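PDB 5XEA: envelope glycoprotein, which probably attaches Thogoto virus to its host-cell receptor and later drives fusion of the virion with the host membrane. Local coordinates for residues K120-R125 / I434-Y439. Sequence-based numbering, arbitrary orientation.
Sequences KELVRR and IQTMMY
Arg124 reaches to the C-terminal part of helix 421-437 and hands NH1 to the carbonyl oxygen of Met437, Arg124 NH1 to Met437 O 2.6 Å. The acceptor sits almost in the guanidinium plane and the donor in the carbonyl plane, although the N-H itself is bent at 137°. With CG anti to the backbone N (chi1 171°) and every later torsion extended, the arginine is a straight arm long enough for this reach. Met437 crosses that arm at about a right angle: its chain, folded at chi2 and chi3, sets SD 3.8 Å from Arg124 CD and the CE methyl against the same carbon. Met437 SD also meets Leu122 CD1 at 4.1 Å, and Trp50 of strand 40-56 and Leu70 of strand 65-72, in the same chain, add to this apolar patch.

Beside this bond, a water joins the two backbones, accepting from Arg124 N (2.9 Å) and donating to Thr436 O (2.8 Å). The side chains of Glu121 and Thr436 lie alongside each other but run in opposite senses, Glu121 CD 3.4 Å from Thr436 OG1, but their polar ends are engaged separately: Thr436 OG1 bonds to Ala432 O within the helix, while Glu121 OE1 pairs with Arg141 and also takes the Leu122 N-H.

The trimer closes around this joint. Arg124 NH1 makes a weak bond to Met438 O of the third subunit, whose Tyr439 packs on the arginine. A cation placed near the C-terminal end of the helix probably offsets the negative end of the helix dipole, so Arg124 links the 120-125 loop to the helix and, more weakly, to Met438 of the third subunit.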
loop_
_atom_site.group_PDB
_atom_site.type_symbol
_atom_site.label_atom_id
_atom_site.label_comp_id
_atom_site.label_asym_id
_atom_site.label_seq_id
_atom_site.Cartn_x
_atom_site.Cartn_y
_atom_site.Cartn_z
ATOM N N LYS B 120 -22.415 -26.728 10.492
ATOM C CA LYS B 120 -22.476 -28.166 10.261
ATOM C C LYS B 120 -21.570 -28.517 9.093
ATOM O O LYS B 120 -21.644 -27.881 8.041
ATOM C CB LYS B 120 -23.921 -28.597 9.986
ATOM C CG LYS B 120 -24.120 -30.007 9.472
ATOM C CD LYS B 120 -24.317 -30.985 10.604
ATOM C CE LYS B 120 -24.720 -32.366 10.091
ATOM N NZ LYS B 120 -23.685 -32.931 9.180
ATOM N N GLU B 121 -20.720 -29.521 9.274
ATOM C CA GLU B 121 -19.899 -30.046 8.191
ATOM C C GLU B 121 -20.339 -31.473 7.864
ATOM O O GLU B 121 -20.754 -32.229 8.748
ATOM C CB GLU B 121 -18.413 -30.024 8.552
ATOM C CG GLU B 121 -17.493 -30.355 7.370
ATOM C CD GLU B 121 -17.715 -29.424 6.163
ATOM O OE1 GLU B 121 -18.399 -29.842 5.207
ATOM O OE2 GLU B 121 -17.210 -28.274 6.164
ATOM N N LEU B 122 -20.264 -31.827 6.590
ATOM C CA LEU B 122 -20.725 -33.132 6.141
ATOM C C LEU B 122 -19.573 -34.126 6.185
ATOM O O LEU B 122 -18.411 -33.748 6.251
ATOM C CB LEU B 122 -21.314 -33.052 4.727
ATOM C CG LEU B 122 -20.486 -32.604 3.517
ATOM C CD1 LEU B 122 -19.552 -33.672 2.963
ATOM C CD2 LEU B 122 -21.458 -32.134 2.426
ATOM N N VAL B 123 -19.922 -35.408 6.185
ATOM C CA VAL B 123 -18.984 -36.514 6.040
ATOM C C VAL B 123 -19.241 -37.115 4.670
ATOM O O VAL B 123 -20.397 -37.314 4.290
ATOM C CB VAL B 123 -19.176 -37.578 7.138
ATOM C CG1 VAL B 123 -18.145 -38.698 6.989
ATOM C CG2 VAL B 123 -19.067 -36.960 8.520
ATOM N N ARG B 124 -18.183 -37.370 3.911
ATOM C CA ARG B 124 -18.340 -37.950 2.583
ATOM C C ARG B 124 -18.287 -39.468 2.706
ATOM O O ARG B 124 -17.242 -40.023 3.035
ATOM C CB ARG B 124 -17.265 -37.459 1.627
ATOM C CG ARG B 124 -17.308 -38.238 0.307
ATOM C CD ARG B 124 -16.182 -37.816 -0.594
ATOM N NE ARG B 124 -16.201 -38.557 -1.838
ATOM C CZ ARG B 124 -15.325 -38.371 -2.816
ATOM N NH1 ARG B 124 -14.374 -37.453 -2.687
ATOM N NH2 ARG B 124 -15.401 -39.097 -3.919
ATOM N N ARG B 125 -19.406 -40.137 2.446
ATOM C CA ARG B 125 -19.470 -41.595 2.570
ATOM C C ARG B 125 -20.294 -42.162 1.420
ATOM O O ARG B 125 -21.355 -41.618 1.091
ATOM C CB ARG B 125 -20.083 -41.998 3.923
ATOM C CG ARG B 125 -20.065 -43.494 4.220
ATOM C CD ARG B 125 -20.395 -43.770 5.694
ATOM N NE ARG B 125 -20.487 -45.205 5.970
ATOM C CZ ARG B 125 -19.476 -45.952 6.404
ATOM N NH1 ARG B 125 -18.285 -45.403 6.619
ATOM N NH2 ARG B 125 -19.652 -47.248 6.630
ATOM N N ILE B 434 -13.200 -28.806 0.368
ATOM C CA ILE B 434 -12.113 -29.564 -0.260
ATOM C C ILE B 434 -11.473 -30.506 0.748
ATOM O O ILE B 434 -11.124 -31.649 0.423
ATOM C CB ILE B 434 -11.071 -28.586 -0.863
ATOM C CG1 ILE B 434 -11.654 -27.846 -2.084
ATOM C CG2 ILE B 434 -9.777 -29.356 -1.249
ATOM C CD1 ILE B 434 -10.807 -26.576 -2.542
ATOM N N GLN B 435 -11.292 -30.041 1.988
ATOM C CA GLN B 435 -10.696 -30.902 3.003
ATOM C C GLN B 435 -11.602 -32.089 3.322
ATOM O O GLN B 435 -11.128 -33.226 3.420
ATOM C CB GLN B 435 -10.379 -30.095 4.262
ATOM C CG GLN B 435 -9.202 -29.046 4.099
ATOM C CD GLN B 435 -7.897 -29.721 3.619
ATOM O OE1 GLN B 435 -7.367 -30.631 4.282
ATOM N NE2 GLN B 435 -7.402 -29.307 2.456
ATOM N N THR B 436 -12.913 -31.853 3.459
ATOM C CA THR B 436 -13.818 -32.925 3.846
ATOM C C THR B 436 -14.019 -33.929 2.719
ATOM O O THR B 436 -14.216 -35.125 2.974
ATOM C CB THR B 436 -15.176 -32.374 4.253
ATOM O OG1 THR B 436 -15.012 -31.158 4.992
ATOM C CG2 THR B 436 -15.821 -33.387 5.143
ATOM N N MET B 437 -14.034 -33.450 1.474
ATOM C CA MET B 437 -14.263 -34.290 0.312
ATOM C C MET B 437 -13.010 -35.029 -0.140
ATOM O O MET B 437 -13.098 -35.860 -1.047
ATOM C CB MET B 437 -14.817 -33.437 -0.828
ATOM C CG MET B 437 -16.227 -32.879 -0.540
ATOM S SD MET B 437 -17.458 -34.222 -0.567
ATOM C CE MET B 437 -17.436 -34.626 -2.312
ATOM N N MET B 438 -11.863 -34.763 0.490
ATOM C CA MET B 438 -10.582 -35.235 -0.035
ATOM C C MET B 438 -10.551 -36.762 -0.204
ATOM O O MET B 438 -9.973 -37.276 -1.170
ATOM C CB MET B 438 -9.460 -34.792 0.887
ATOM C CG MET B 438 -8.114 -35.045 0.301
ATOM S SD MET B 438 -6.870 -34.308 1.350
ATOM C CE MET B 438 -7.073 -32.568 0.916
ATOM N N TYR B 439 -11.162 -37.502 0.712
ATOM C CA TYR B 439 -11.340 -38.938 0.492
ATOM C C TYR B 439 -12.634 -39.388 1.159
ATOM O O TYR B 439 -13.147 -38.739 2.076
ATOM C CB TYR B 439 -10.137 -39.760 1.003
ATOM C CG TYR B 439 -9.754 -39.458 2.441
ATOM C CD1 TYR B 439 -10.282 -40.204 3.483
ATOM C CD2 TYR B 439 -8.876 -38.423 2.752
ATOM C CE1 TYR B 439 -9.960 -39.938 4.796
ATOM C CE2 TYR B 439 -8.534 -38.139 4.090
ATOM C CZ TYR B 439 -9.077 -38.907 5.099
ATOM O OH TYR B 439 -8.778 -38.671 6.423
HETATM O O HOH W 1 -15.671 -36.420 4.918
#